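Glycosylation Associate Protein 3 (Streptococcus agalactiae serotype V, PDB 6OYC) probably acts with its partners Gap1 and Gap2 in the accessory Sec pathway, in glycosylation and secretion of a bacterial surface protein, perhaps by binding sugar. Local coordinates at residues Y70-N75 with L84-E89; P62-G67 with L136-V141. One frame throughout, in Å; residues are numbered along the deposited sequence.

Contact 1: residues Y70-N75 with L84-E89; sequences YSLSLN and LFVRIE
Leu72 and Leu74 face Val86 across two strand segments that run nearly antiparallel, at 153°, with axes 8.7 Å apart. That spacing is well beyond that of hydrogen-bonded neighbours, and the two belong to different sheets packed face to face. Their contact is made by side chains, with Leu74 lying roughly level with Val86. Val86 sits between the two leucines and gives one methyl to each. Its CG1 meets CD2 of Leu72 at 3.8 Å. Its CG2 reaches CD1 of Leu74 at 4.2 Å, a looser touch. Both leucines cross Val86 at a slant. In Leu74 a chi1 of 169° holds CG anti to the backbone N and extends the branch toward strand 84-91. There the fork at CG sends CD1 to Val86, while CD2 comes to 3.9 Å from the carbonyl O of Leu84. Leu84 and Ile88, on either side of Val86 along the strand, also point toward 70-75 and extend the apolar strip, with wider gaps.

Arg87 points away from 70-75 and forms a salt bridge with Glu89 two residues on. NE and NH2 of Arg87 both bond to OE1 of Glu89, each at 3.0 Å. The grip is side-on. OE1 lies almost in the guanidinium plane, yet both nitrogens approach it from the same face of the carboxylate, well above its plane. Phe100 adds a cation-pi contact to Arg87.

The interior is closed by more strands. Leu103 of strand 97-103 touches both Leu72 and Leu74, and Ile121 of strand 118-125 lies against Val86. Strand 69-78 is hydrogen-bonded to strands 107-111 and 130-140, whereas strand 84-91 runs between 97-103 and 118-125, so the contact joins two antiparallel sheets in a beta-sandwich arrangement.

Contact 2: residues P62-G67 with L136-V141; sequences PLLRKG and LKLEEV
Leu138 meets Pro62 and Leu64 where the loop 62-67 passes the last residues of strand 130-140. Segment 136-141 begins with Leu136, whose side chain is buried against Leu74 and Ile121 and contributes to the interior further up the strand. Lys137 turns to the other face of the sheet. Its NZ lies 3.6 Å from OE2 of Glu139, a long salt bridge between residues two apart on one strand. Tyr176 binds both partners of this pair through its hydroxyl.

Leu138 carries the contact with the loop. One methyl does the touching: CD2 meets the CG-CD edge of the proline ring, 3.9 Å from CD of Pro62 and 4.0 Å from CG of the same ring. The same CD2 is 4.4 Å from CD2 of Leu64, a looser approach. Leu64 does not aim its CB at the strand. The end of its side chain comes nearer than that direction suggests, and CD2 is the branch it uses. Tyr119 touches both Leu64 and Leu138, and its hydroxyl bonds to the carbonyl O of Pro62, so one tyrosine covers the apolar contact and also fastens the loop.

Glu139 points away from the loop. Glu140 has its CB directed toward the loop, but its carboxylate stays clear of it; OE1 has a weak hydrogen bond to N of Thr3, near the N terminus.

The chemistry across these two segments is wholly apolar, and the area buried is small, 105 Å². Such a contact is nonpolar packing, with little directional hold. Polar anchoring of the loop comes from elsewhere, through Tyr119 at Pro62, Tyr70 at Arg65 and the backbone bond of Gly67 with Tyr112.

How the contacts relate
After the N-terminal strands and helix 52-55, the chain reaches loop 62-67, the first of the four segments, which leads into strand 69-78. Strand 84-91 follows, and contact 1 closes a short loop of eight residues between its segments. The chain then builds further strands before strand 130-140 returns to the loop, where contact 2 closes a circuit of 68 residues. Contact 1 is nested inside that circuit. Strands 69-78 and 130-140 are neighbours in one sheet, joined by backbone hydrogen bonds, among them probably Ser71 N to Glu139 O. Both contacts lie on the inner face of the same sandwich. Contact 1 ties the shared sheet to the facing one; contact 2 ties it to the loop at its end.

Contact 1: residues Y70-N75 with L84-E89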
loop_
_atom_site.group_PDB
_atom_site.type_symbol
_atom_site.label_atom_id
_atom_site.label_comp_id
_atom_site.label_asym_id
_atom_site.label_seq_id
_atom_site.Cartn_x
_atom_site.Cartn_y
_atom_site.Cartn_z
ATOM N N TYR C 70 -17.146 10.164 6.564
ATOM C CA TYR C 70 -16.069 9.417 5.946
ATOM C C TYR C 70 -15.986 9.724 4.456
ATOM O O TYR C 70 -16.970 10.090 3.806
ATOM C CB TYR C 70 -16.236 7.908 6.164
ATOM C CG TYR C 70 -16.237 7.506 7.619
ATOM C CD1 TYR C 70 -15.058 7.148 8.272
ATOM C CD2 TYR C 70 -17.432 7.469 8.345
ATOM C CE1 TYR C 70 -15.070 6.764 9.619
ATOM C CE2 TYR C 70 -17.454 7.086 9.679
ATOM C CZ TYR C 70 -16.275 6.735 10.308
ATOM O OH TYR C 70 -16.322 6.370 11.630
ATOM N N SER C 71 -14.779 9.553 3.931
ATOM C CA SER C 71 -14.487 9.666 2.512
ATOM C C SER C 71 -14.206 8.284 1.926
ATOM O O SER C 71 -13.417 7.510 2.484
ATOM C CB SER C 71 -13.280 10.577 2.284
ATOM O OG SER C 71 -12.917 10.561 0.920
ATOM N N LEU C 72 -14.844 7.977 0.801
ATOM C CA LEU C 72 -14.577 6.757 0.052
ATOM C C LEU C 72 -14.107 7.141 -1.335
ATOM O O LEU C 72 -14.778 7.917 -2.027
ATOM C CB LEU C 72 -15.809 5.869 -0.040
ATOM C CG LEU C 72 -15.624 4.519 -0.737
ATOM C CD1 LEU C 72 -14.731 3.607 0.106
ATOM C CD2 LEU C 72 -16.991 3.894 -0.970
ATOM N N SER C 73 -12.957 6.604 -1.732
ATOM C CA SER C 73 -12.322 6.923 -2.998
ATOM C C SER C 73 -12.110 5.647 -3.793
ATOM O O SER C 73 -11.793 4.597 -3.224
ATOM C CB SER C 73 -10.970 7.620 -2.788
ATOM O OG SER C 73 -11.119 8.716 -1.919
ATOM N N LEU C 74 -12.266 5.754 -5.110
ATOM C CA LEU C 74 -12.016 4.653 -6.029
ATOM C C LEU C 74 -10.732 4.932 -6.795
ATOM O O LEU C 74 -10.590 5.986 -7.416
ATOM C CB LEU C 74 -13.187 4.471 -6.991
ATOM C CG LEU C 74 -12.978 3.535 -8.186
ATOM C CD1 LEU C 74 -12.966 2.063 -7.781
ATOM C CD2 LEU C 74 -14.060 3.786 -9.209
ATOM N N ASN C 75 -9.799 4.001 -6.735
ATOM C CA ASN C 75 -8.593 4.043 -7.549
ATOM C C ASN C 75 -8.697 2.909 -8.561
ATOM O O ASN C 75 -8.495 1.743 -8.209
ATOM C CB ASN C 75 -7.338 3.921 -6.689
ATOM C CG ASN C 75 -6.094 4.367 -7.423
ATOM O OD1 ASN C 75 -5.934 4.080 -8.615
ATOM N ND2 ASN C 75 -5.212 5.089 -6.729
ATOM N N LEU C 84 -18.142 1.982 -14.094
ATOM C CA LEU C 84 -17.687 1.224 -12.925
ATOM C C LEU C 84 -17.940 2.053 -11.677
ATOM O O LEU C 84 -17.225 3.026 -11.426
ATOM C CB LEU C 84 -16.205 0.848 -13.014
ATOM C CG LEU C 84 -15.734 -0.060 -11.863
ATOM C CD1 LEU C 84 -16.304 -1.485 -11.995
ATOM C CD2 LEU C 84 -14.213 -0.101 -11.715
ATOM N N PHE C 85 -18.923 1.657 -10.870
ATOM C CA PHE C 85 -19.265 2.447 -9.698
ATOM C C PHE C 85 -19.272 1.585 -8.434
ATOM O O PHE C 85 -19.077 0.365 -8.467
ATOM C CB PHE C 85 -20.600 3.193 -9.891
ATOM C CG PHE C 85 -21.804 2.307 -9.997
ATOM C CD1 PHE C 85 -22.223 1.829 -11.235
ATOM C CD2 PHE C 85 -22.546 1.985 -8.870
ATOM C CE1 PHE C 85 -23.346 1.007 -11.342
ATOM C CE2 PHE C 85 -23.673 1.175 -8.967
ATOM C CZ PHE C 85 -24.076 0.685 -10.208
ATOM N N VAL C 86 -19.464 2.262 -7.301
ATOM C CA VAL C 86 -19.309 1.672 -5.985
ATOM C C VAL C 86 -20.548 1.998 -5.159
ATOM O O VAL C 86 -20.962 3.159 -5.071
ATOM C CB VAL C 86 -18.026 2.169 -5.284
ATOM C CG1 VAL C 86 -17.906 1.578 -3.900
ATOM C CG2 VAL C 86 -16.796 1.797 -6.096
ATOM N N ARG C 87 -21.132 0.976 -4.558
ATOM C CA ARG C 87 -22.299 1.098 -3.704
ATOM C C ARG C 87 -21.914 0.706 -2.279
ATOM O O ARG C 87 -21.487 -0.435 -2.029
ATOM C CB ARG C 87 -23.423 0.210 -4.229
ATOM C CG ARG C 87 -24.707 0.262 -3.429
ATOM C CD ARG C 87 -25.849 -0.412 -4.233
ATOM N NE ARG C 87 -26.963 -0.819 -3.371
ATOM C CZ ARG C 87 -28.251 -0.604 -3.644
ATOM N NH1 ARG C 87 -28.608 0.020 -4.765
ATOM N NH2 ARG C 87 -29.185 -1.026 -2.798
ATOM N N ILE C 88 -22.058 1.648 -1.353
ATOM C CA ILE C 88 -21.977 1.354 0.067
ATOM C C ILE C 88 -23.395 1.253 0.601
ATOM O O ILE C 88 -24.218 2.152 0.380
ATOM C CB ILE C 88 -21.152 2.415 0.818
ATOM C CG1 ILE C 88 -21.104 2.116 2.311
ATOM C CG2 ILE C 88 -21.674 3.819 0.582
ATOM C CD1 ILE C 88 -19.968 2.866 3.015
ATOM N N GLU C 89 -23.697 0.148 1.277
ATOM C CA GLU C 89 -25.037 -0.112 1.783
ATOM C C GLU C 89 -24.981 -0.415 3.274
ATOM O O GLU C 89 -24.083 -1.126 3.730
ATOM C CB GLU C 89 -25.700 -1.284 1.039
ATOM C CG GLU C 89 -27.185 -1.446 1.365
ATOM C CD GLU C 89 -27.987 -2.053 0.212
ATOM O OE1 GLU C 89 -27.403 -2.428 -0.828
ATOM O OE2 GLU C 89 -29.213 -2.163 0.355
#

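Contact 2: residues P62-G67 with L136-V141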
loop_
_atom_site.group_PDB
_atom_site.type_symbol
_atom_site.label_atom_id
_atom_site.label_comp_id
_atom_site.label_asym_id
_atom_site.label_seq_id
_atom_site.Cartn_x
_atom_site.Cartn_y
_atom_site.Cartn_z
ATOM N N PRO C 62 -13.524 -1.647 8.147
ATOM C CA PRO C 62 -13.388 -1.277 9.556
ATOM C C PRO C 62 -14.711 -0.853 10.167
ATOM O O PRO C 62 -15.653 -0.430 9.487
ATOM C CB PRO C 62 -12.421 -0.086 9.515
ATOM C CG PRO C 62 -12.760 0.597 8.201
ATOM C CD PRO C 62 -13.122 -0.552 7.241
ATOM N N LEU C 63 -14.728 -0.943 11.486
ATOM C CA LEU C 63 -15.833 -0.463 12.303
ATOM C C LEU C 63 -15.916 1.056 12.216
ATOM O O LEU C 63 -14.912 1.746 12.396
ATOM C CB LEU C 63 -15.603 -0.917 13.741
ATOM C CG LEU C 63 -16.687 -1.145 14.780
ATOM C CD1 LEU C 63 -17.765 -2.106 14.278
ATOM C CD2 LEU C 63 -16.032 -1.656 16.083
ATOM N N LEU C 64 -17.109 1.583 11.951
ATOM C CA LEU C 64 -17.310 3.017 11.799
ATOM C C LEU C 64 -18.183 3.549 12.932
ATOM O O LEU C 64 -18.852 2.789 13.640
ATOM C CB LEU C 64 -17.944 3.338 10.436
ATOM C CG LEU C 64 -17.160 2.868 9.196
ATOM C CD1 LEU C 64 -17.821 3.343 7.897
ATOM C CD2 LEU C 64 -15.691 3.322 9.247
ATOM N N ARG C 65 -18.167 4.865 13.112
ATOM C CA ARG C 65 -18.915 5.507 14.195
ATOM C C ARG C 65 -20.142 6.235 13.641
ATOM O O ARG C 65 -20.026 7.049 12.715
ATOM C CB ARG C 65 -18.030 6.489 14.982
ATOM C CG ARG C 65 -16.623 5.971 15.362
ATOM C CD ARG C 65 -16.715 4.616 16.018
ATOM N NE ARG C 65 -15.579 4.296 16.886
ATOM C CZ ARG C 65 -14.566 3.483 16.564
ATOM N NH1 ARG C 65 -14.498 2.887 15.355
ATOM N NH2 ARG C 65 -13.608 3.271 17.468
ATOM N N LYS C 66 -21.310 5.959 14.229
ATOM C CA LYS C 66 -22.547 6.587 13.778
ATOM C C LYS C 66 -22.454 8.099 13.901
ATOM O O LYS C 66 -22.132 8.630 14.967
ATOM C CB LYS C 66 -23.738 6.078 14.587
ATOM C CG LYS C 66 -24.007 4.559 14.502
ATOM C CD LYS C 66 -24.980 4.151 15.609
ATOM C CE LYS C 66 -25.126 2.652 15.738
ATOM N NZ LYS C 66 -26.433 2.229 15.222
ATOM N N GLY C 67 -22.725 8.797 12.801
ATOM C CA GLY C 67 -22.662 10.243 12.789
ATOM C C GLY C 67 -21.330 10.835 12.375
ATOM O O GLY C 67 -21.247 12.053 12.208
ATOM N N LEU C 136 -9.924 0.612 -3.066
ATOM C CA LEU C 136 -10.725 1.681 -2.511
ATOM C C LEU C 136 -10.010 2.201 -1.274
ATOM O O LEU C 136 -9.276 1.457 -0.612
ATOM C CB LEU C 136 -12.129 1.208 -2.149
ATOM C CG LEU C 136 -13.001 0.550 -3.226
ATOM C CD1 LEU C 136 -14.315 0.157 -2.609
ATOM C CD2 LEU C 136 -13.267 1.473 -4.395
ATOM N N LYS C 137 -10.219 3.485 -0.976
ATOM C CA LYS C 137 -9.689 4.107 0.233
ATOM C C LYS C 137 -10.835 4.698 1.041
ATOM O O LYS C 137 -11.599 5.535 0.539
ATOM C CB LYS C 137 -8.652 5.183 -0.099
ATOM C CG LYS C 137 -7.927 5.766 1.109
ATOM C CD LYS C 137 -6.811 6.699 0.650
ATOM C CE LYS C 137 -6.230 7.488 1.794
ATOM N NZ LYS C 137 -5.351 8.591 1.304
ATOM N N LEU C 138 -10.942 4.265 2.291
ATOM C CA LEU C 138 -11.968 4.715 3.216
ATOM C C LEU C 138 -11.287 5.367 4.418
ATOM O O LEU C 138 -10.484 4.721 5.104
ATOM C CB LEU C 138 -12.834 3.529 3.652
ATOM C CG LEU C 138 -13.905 3.760 4.708
ATOM C CD1 LEU C 138 -14.981 4.686 4.138
ATOM C CD2 LEU C 138 -14.499 2.420 5.121
ATOM N N GLU C 139 -11.607 6.636 4.675
ATOM C CA GLU C 139 -10.978 7.370 5.762
ATOM C C GLU C 139 -11.969 8.355 6.364
ATOM O O GLU C 139 -12.861 8.866 5.679
ATOM C CB GLU C 139 -9.741 8.128 5.276
ATOM C CG GLU C 139 -10.023 8.895 4.001
ATOM C CD GLU C 139 -8.804 9.622 3.464
ATOM O OE1 GLU C 139 -8.007 10.125 4.292
ATOM O OE2 GLU C 139 -8.652 9.686 2.218
ATOM N N GLU C 140 -11.786 8.647 7.643
ATOM C CA GLU C 140 -12.605 9.685 8.244
ATOM C C GLU C 140 -12.099 11.052 7.816
ATOM O O GLU C 140 -10.932 11.230 7.465
ATOM C CB GLU C 140 -12.645 9.570 9.770
ATOM C CG GLU C 140 -11.323 9.625 10.460
ATOM C CD GLU C 140 -11.462 9.401 11.959
ATOM O OE1 GLU C 140 -10.793 8.481 12.477
ATOM O OE2 GLU C 140 -12.256 10.129 12.607
ATOM N N VAL C 141 -13.015 12.005 7.803
ATOM C CA VAL C 141 -12.746 13.346 7.317
ATOM C C VAL C 141 -12.366 14.212 8.510
ATOM O O VAL C 141 -13.148 14.354 9.459
ATOM C CB VAL C 141 -13.968 13.914 6.585
ATOM C CG1 VAL C 141 -13.697 15.327 6.148
ATOM C CG2 VAL C 141 -14.307 13.035 5.399
#